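Local coordinates for mannose-6-phosphate isomerase (Helicobacter pylori, PDB 2QH5), which probably makes GDP-mannose from mannose 1-phosphate and GTP through its nucleotidyltransferase domain, the N-terminal part of a longer, type 2 mannose-6-phosphate isomerase family protein, at residues A129-G142 and Y185-F198. Residues are numbered along the deposited sequence; the frame is centred on the assembly and turned at random.
Sequences AIDLAQKGFLVTFG and YFNSGMFVFQAGVF
Ala133 O, Phe137 O and Gln194 N gather round one water, which bridges the helix end to the strand end: it donates to both carbonyls, 2.7 Å from Ala133 O, and accepts from Gln194 N at 2.8 Å. Gln194 holds the N-cap position of helix 195-205, its OE1 only weakly accepting from Val197 N. Val139 O takes a hydrogen bond from Val192 N at 2.9 Å, the donor tilted from the carbonyl plane, and a CA-H...O contact from Phe191. Val139 N answers with a shorter bond to Val192 O, 2.7 Å, closing an antiparallel hydrogen-bonded pair. Past the turn at Gly189, Ser188 N gives a 3.0 Å bond that meets Phe141 O nearly in line with its C=O, though the N-H itself is bent (152°). That turn is held from within: Ser188 OG accepts from Met190 N in an ST turn while lying 3.2 Å from Phe141 CB, and Asn187 OD1 accepts in an Asx turn from Gly189 N, which sits above the amide plane.

Val192 fills the angle between helix and sheet. With CG1 anti to its backbone N (chi1 -176°), that methyl meets Ile130 CD1 and Ala133 CB, while CG2 touches Ala129 CB and comes in plane to the edge of the Phe141 ring, 3.8 Å from CE1. Over one face of that ring sits Met190 CE; SD stands farther off above it, 5.1 Å from the centroid, a long Met-aromatic contact. Leu138 CD2 touches Phe193 CB and, from another direction, Val197 CG2.

Within this GT-A-type domain, strand 138-144 runs between strands 184-194 and 257-261, helix 119-134 covers the Phe141 and Met190 side, and helix 246-251 packs against Phe191 and Phe198.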
loop_
_atom_site.group_PDB
_atom_site.type_symbol
_atom_site.label_atom_id
_atom_site.label_comp_id
_atom_site.label_asym_id
_atom_site.label_seq_id
_atom_site.Cartn_x
_atom_site.Cartn_y
_atom_site.Cartn_z
ATOM N N ALA A 129 1.889 -11.349 -8.751
ATOM C CA ALA A 129 2.459 -10.823 -7.503
ATOM C C ALA A 129 2.205 -11.729 -6.308
ATOM O O ALA A 129 3.085 -11.900 -5.463
ATOM C CB ALA A 129 1.927 -9.456 -7.230
ATOM N N ILE A 130 1.002 -12.303 -6.244
ATOM C CA ILE A 130 0.643 -13.261 -5.203
ATOM C C ILE A 130 1.562 -14.479 -5.219
ATOM O O ILE A 130 2.001 -14.952 -4.162
ATOM C CB ILE A 130 -0.824 -13.730 -5.351
ATOM C CG1 ILE A 130 -1.795 -12.562 -5.134
ATOM C CG2 ILE A 130 -1.135 -14.876 -4.386
ATOM C CD1 ILE A 130 -1.860 -12.061 -3.705
ATOM N N ASP A 131 1.855 -14.983 -6.417
ATOM C CA ASP A 131 2.674 -16.185 -6.548
ATOM C C ASP A 131 4.100 -15.935 -6.054
ATOM O O ASP A 131 4.638 -16.742 -5.288
ATOM C CB ASP A 131 2.656 -16.723 -7.980
ATOM C CG ASP A 131 3.028 -18.199 -8.050
ATOM O OD1 ASP A 131 2.264 -19.035 -7.505
ATOM O OD2 ASP A 131 4.082 -18.522 -8.646
ATOM N N LEU A 132 4.680 -14.801 -6.457
ATOM C CA LEU A 132 5.996 -14.359 -5.955
ATOM C C LEU A 132 6.028 -14.169 -4.441
ATOM O O LEU A 132 7.028 -14.485 -3.794
ATOM C CB LEU A 132 6.430 -13.055 -6.625
ATOM C CG LEU A 132 6.728 -13.079 -8.120
ATOM C CD1 LEU A 132 6.824 -11.669 -8.687
ATOM C CD2 LEU A 132 7.997 -13.869 -8.388
ATOM N N ALA A 133 4.929 -13.656 -3.886
ATOM C CA ALA A 133 4.809 -13.427 -2.448
ATOM C C ALA A 133 4.845 -14.728 -1.652
ATOM O O ALA A 133 5.379 -14.768 -0.541
ATOM C CB ALA A 133 3.541 -12.640 -2.140
ATOM N N GLN A 134 4.286 -15.796 -2.218
ATOM C CA GLN A 134 4.318 -17.105 -1.558
ATOM C C GLN A 134 5.713 -17.710 -1.558
ATOM O O GLN A 134 6.007 -18.614 -0.766
ATOM C CB GLN A 134 3.343 -18.078 -2.213
ATOM C CG GLN A 134 1.902 -17.679 -2.095
ATOM C CD GLN A 134 0.974 -18.773 -2.566
ATOM O OE1 GLN A 134 0.456 -18.722 -3.687
ATOM N NE2 GLN A 134 0.774 -19.787 -1.721
ATOM N N LYS A 135 6.568 -17.207 -2.451
ATOM C CA LYS A 135 7.959 -17.661 -2.548
ATOM C C LYS A 135 8.848 -16.967 -1.519
ATOM O O LYS A 135 9.994 -17.374 -1.296
ATOM C CB LYS A 135 8.507 -17.467 -3.966
ATOM C CG LYS A 135 7.611 -18.063 -5.036
ATOM C CD LYS A 135 8.403 -18.788 -6.101
ATOM C CE LYS A 135 7.527 -19.789 -6.828
ATOM N NZ LYS A 135 8.325 -20.909 -7.379
ATOM N N GLY A 136 8.314 -15.921 -0.893
ATOM C CA GLY A 136 9.005 -15.246 0.199
ATOM C C GLY A 136 9.541 -13.883 -0.183
ATOM O O GLY A 136 10.415 -13.350 0.501
ATOM N N PHE A 137 9.002 -13.320 -1.265
ATOM C CA PHE A 137 9.417 -12.015 -1.783
ATOM C C PHE A 137 8.497 -10.847 -1.370
ATOM O O PHE A 137 7.321 -11.049 -1.013
ATOM C CB PHE A 137 9.485 -12.054 -3.312
ATOM C CG PHE A 137 10.558 -12.956 -3.865
ATOM C CD1 PHE A 137 10.221 -14.172 -4.461
ATOM C CD2 PHE A 137 11.897 -12.576 -3.825
ATOM C CE1 PHE A 137 11.203 -15.012 -4.993
ATOM C CE2 PHE A 137 12.882 -13.401 -4.350
ATOM C CZ PHE A 137 12.534 -14.624 -4.937
ATOM N N LEU A 138 9.065 -9.639 -1.425
ATOM C CA LEU A 138 8.342 -8.371 -1.330
ATOM C C LEU A 138 8.119 -7.859 -2.741
ATOM O O LEU A 138 9.069 -7.488 -3.432
ATOM C CB LEU A 138 9.158 -7.320 -0.563
ATOM C CG LEU A 138 9.648 -7.631 0.852
ATOM C CD1 LEU A 138 10.385 -6.432 1.424
ATOM C CD2 LEU A 138 8.490 -8.025 1.751
ATOM N N VAL A 139 6.868 -7.831 -3.168
ATOM C CA VAL A 139 6.577 -7.599 -4.565
ATOM C C VAL A 139 6.144 -6.173 -4.753
ATOM O O VAL A 139 5.266 -5.676 -4.050
ATOM C CB VAL A 139 5.496 -8.575 -5.110
ATOM C CG1 VAL A 139 5.421 -8.495 -6.614
ATOM C CG2 VAL A 139 5.792 -10.001 -4.673
ATOM N N THR A 140 6.792 -5.519 -5.707
ATOM C CA THR A 140 6.469 -4.161 -6.093
ATOM C C THR A 140 5.964 -4.152 -7.545
ATOM O O THR A 140 6.028 -5.174 -8.225
ATOM C CB THR A 140 7.689 -3.245 -5.909
ATOM O OG1 THR A 140 7.276 -1.880 -6.024
ATOM C CG2 THR A 140 8.770 -3.551 -6.939
ATOM N N PHE A 141 5.443 -3.018 -8.011
ATOM C CA PHE A 141 4.855 -2.943 -9.345
ATOM C C PHE A 141 5.452 -1.808 -10.173
ATOM O O PHE A 141 5.503 -0.662 -9.725
ATOM C CB PHE A 141 3.334 -2.770 -9.274
ATOM C CG PHE A 141 2.589 -3.980 -8.769
ATOM C CD1 PHE A 141 2.530 -4.275 -7.404
ATOM C CD2 PHE A 141 1.899 -4.801 -9.651
ATOM C CE1 PHE A 141 1.827 -5.384 -6.936
ATOM C CE2 PHE A 141 1.189 -5.915 -9.188
ATOM C CZ PHE A 141 1.151 -6.204 -7.831
ATOM N N GLY A 142 5.883 -2.131 -11.391
ATOM C CA GLY A 142 6.511 -1.151 -12.264
ATOM C C GLY A 142 5.566 -0.518 -13.269
ATOM O O GLY A 142 4.689 -1.185 -13.818
ATOM N N TYR A 185 11.517 1.873 -14.239
ATOM C CA TYR A 185 10.071 1.963 -14.066
ATOM C C TYR A 185 9.717 2.881 -12.891
ATOM O O TYR A 185 10.483 3.009 -11.929
ATOM C CB TYR A 185 9.471 0.576 -13.810
ATOM C CG TYR A 185 9.660 -0.460 -14.903
ATOM C CD1 TYR A 185 8.596 -0.841 -15.720
ATOM C CD2 TYR A 185 10.887 -1.092 -15.094
ATOM C CE1 TYR A 185 8.756 -1.806 -16.709
ATOM C CE2 TYR A 185 11.059 -2.050 -16.085
ATOM C CZ TYR A 185 9.992 -2.405 -16.885
ATOM O OH TYR A 185 10.171 -3.358 -17.861
ATOM N N PHE A 186 8.554 3.524 -12.976
ATOM C CA PHE A 186 7.984 4.229 -11.831
ATOM C C PHE A 186 7.450 3.200 -10.853
ATOM O O PHE A 186 6.761 2.256 -11.245
ATOM C CB PHE A 186 6.817 5.132 -12.250
ATOM C CG PHE A 186 7.233 6.439 -12.873
ATOM C CD1 PHE A 186 8.262 7.199 -12.322
ATOM C CD2 PHE A 186 6.563 6.927 -13.994
ATOM C CE1 PHE A 186 8.634 8.414 -12.889
ATOM C CE2 PHE A 186 6.927 8.137 -14.568
ATOM C CZ PHE A 186 7.964 8.885 -14.013
ATOM N N ASN A 187 7.771 3.378 -9.579
ATOM C CA ASN A 187 7.128 2.585 -8.545
ATOM C C ASN A 187 5.661 2.989 -8.402
ATOM O O ASN A 187 5.343 4.167 -8.225
ATOM C CB ASN A 187 7.861 2.726 -7.213
ATOM C CG ASN A 187 7.167 1.985 -6.095
ATOM O OD1 ASN A 187 6.520 0.954 -6.320
ATOM N ND2 ASN A 187 7.279 2.511 -4.882
ATOM N N SER A 188 4.772 2.006 -8.483
ATOM C CA SER A 188 3.342 2.266 -8.442
ATOM C C SER A 188 2.898 2.668 -7.046
ATOM O O SER A 188 1.884 3.340 -6.882
ATOM C CB SER A 188 2.560 1.035 -8.885
ATOM O OG SER A 188 2.584 0.042 -7.880
ATOM N N GLY A 189 3.660 2.255 -6.041
ATOM C CA GLY A 189 3.280 2.482 -4.655
ATOM C C GLY A 189 2.435 1.348 -4.113
ATOM O O GLY A 189 2.187 1.295 -2.917
ATOM N N MET A 190 1.988 0.450 -4.995
ATOM C CA MET A 190 1.306 -0.795 -4.601
ATOM C C MET A 190 2.328 -1.851 -4.187
ATOM O O MET A 190 3.484 -1.777 -4.602
ATOM C CB MET A 190 0.489 -1.360 -5.757
ATOM C CG MET A 190 -0.468 -0.396 -6.426
ATOM S SD MET A 190 -1.405 -1.242 -7.708
ATOM C CE MET A 190 -1.663 -2.848 -6.937
ATOM N N PHE A 191 1.902 -2.841 -3.396
ATOM C CA PHE A 191 2.810 -3.853 -2.851
ATOM C C PHE A 191 2.070 -5.123 -2.511
ATOM O O PHE A 191 0.926 -5.065 -2.088
ATOM C CB PHE A 191 3.491 -3.375 -1.564
ATOM C CG PHE A 191 4.398 -2.204 -1.749
ATOM C CD1 PHE A 191 4.031 -0.954 -1.273
ATOM C CD2 PHE A 191 5.612 -2.344 -2.409
ATOM C CE1 PHE A 191 4.854 0.139 -1.458
ATOM C CE2 PHE A 191 6.444 -1.252 -2.599
ATOM C CZ PHE A 191 6.067 -0.009 -2.120
ATOM N N VAL A 192 2.730 -6.268 -2.686
ATOM C CA VAL A 192 2.224 -7.552 -2.196
ATOM C C VAL A 192 3.349 -8.268 -1.465
ATOM O O VAL A 192 4.501 -8.214 -1.890
ATOM C CB VAL A 192 1.656 -8.465 -3.328
ATOM C CG1 VAL A 192 1.063 -9.745 -2.742
ATOM C CG2 VAL A 192 0.592 -7.735 -4.151
ATOM N N PHE A 193 3.014 -8.896 -0.343
ATOM C CA PHE A 193 3.948 -9.668 0.476
ATOM C C PHE A 193 3.165 -10.386 1.557
ATOM O O PHE A 193 2.049 -9.983 1.886
ATOM C CB PHE A 193 5.047 -8.805 1.138
ATOM C CG PHE A 193 4.650 -7.362 1.408
ATOM C CD1 PHE A 193 3.623 -7.043 2.299
ATOM C CD2 PHE A 193 5.337 -6.322 0.783
ATOM C CE1 PHE A 193 3.277 -5.722 2.536
ATOM C CE2 PHE A 193 5.004 -4.989 1.022
ATOM C CZ PHE A 193 3.968 -4.685 1.886
ATOM N N GLN A 194 3.738 -11.449 2.106
ATOM C CA GLN A 194 3.165 -12.073 3.282
ATOM C C GLN A 194 3.465 -11.179 4.491
ATOM O O GLN A 194 4.495 -10.501 4.520
ATOM C CB GLN A 194 3.758 -13.463 3.469
ATOM C CG GLN A 194 3.092 -14.291 4.534
ATOM C CD GLN A 194 4.030 -15.294 5.148
ATOM O OE1 GLN A 194 4.937 -14.941 5.915
ATOM N NE2 GLN A 194 3.824 -16.561 4.819
ATOM N N ALA A 195 2.556 -11.163 5.467
ATOM C CA ALA A 195 2.685 -10.311 6.650
ATOM C C ALA A 195 3.962 -10.615 7.432
ATOM O O ALA A 195 4.717 -9.704 7.782
ATOM C CB ALA A 195 1.465 -10.455 7.538
ATOM N N GLY A 196 4.200 -11.901 7.672
ATOM C CA GLY A 196 5.378 -12.379 8.394
ATOM C C GLY A 196 6.718 -12.015 7.789
ATOM O O GLY A 196 7.599 -11.534 8.501
ATOM N N VAL A 197 6.882 -12.250 6.485
ATOM C CA VAL A 197 8.109 -11.849 5.788
ATOM C C VAL A 197 8.278 -10.332 5.736
ATOM O O VAL A 197 9.401 -9.831 5.883
ATOM C CB VAL A 197 8.279 -12.529 4.371
ATOM C CG1 VAL A 197 7.030 -13.252 3.959
ATOM C CG2 VAL A 197 8.744 -11.534 3.281
ATOM N N PHE A 198 7.175 -9.603 5.552
ATOM C CA PHE A 198 7.233 -8.145 5.661
ATOM C C PHE A 198 7.776 -7.709 7.027
ATOM O O PHE A 198 8.662 -6.859 7.099
ATOM C CB PHE A 198 5.882 -7.473 5.415
ATOM C CG PHE A 198 5.899 -6.002 5.714
ATOM C CD1 PHE A 198 5.504 -5.524 6.954
ATOM C CD2 PHE A 198 6.372 -5.098 4.771
ATOM C CE1 PHE A 198 5.548 -4.183 7.243
ATOM C CE2 PHE A 198 6.419 -3.745 5.053
ATOM C CZ PHE A 198 6.011 -3.282 6.292
HETATM O O HOH W 1 6.048 -12.634 1.001
#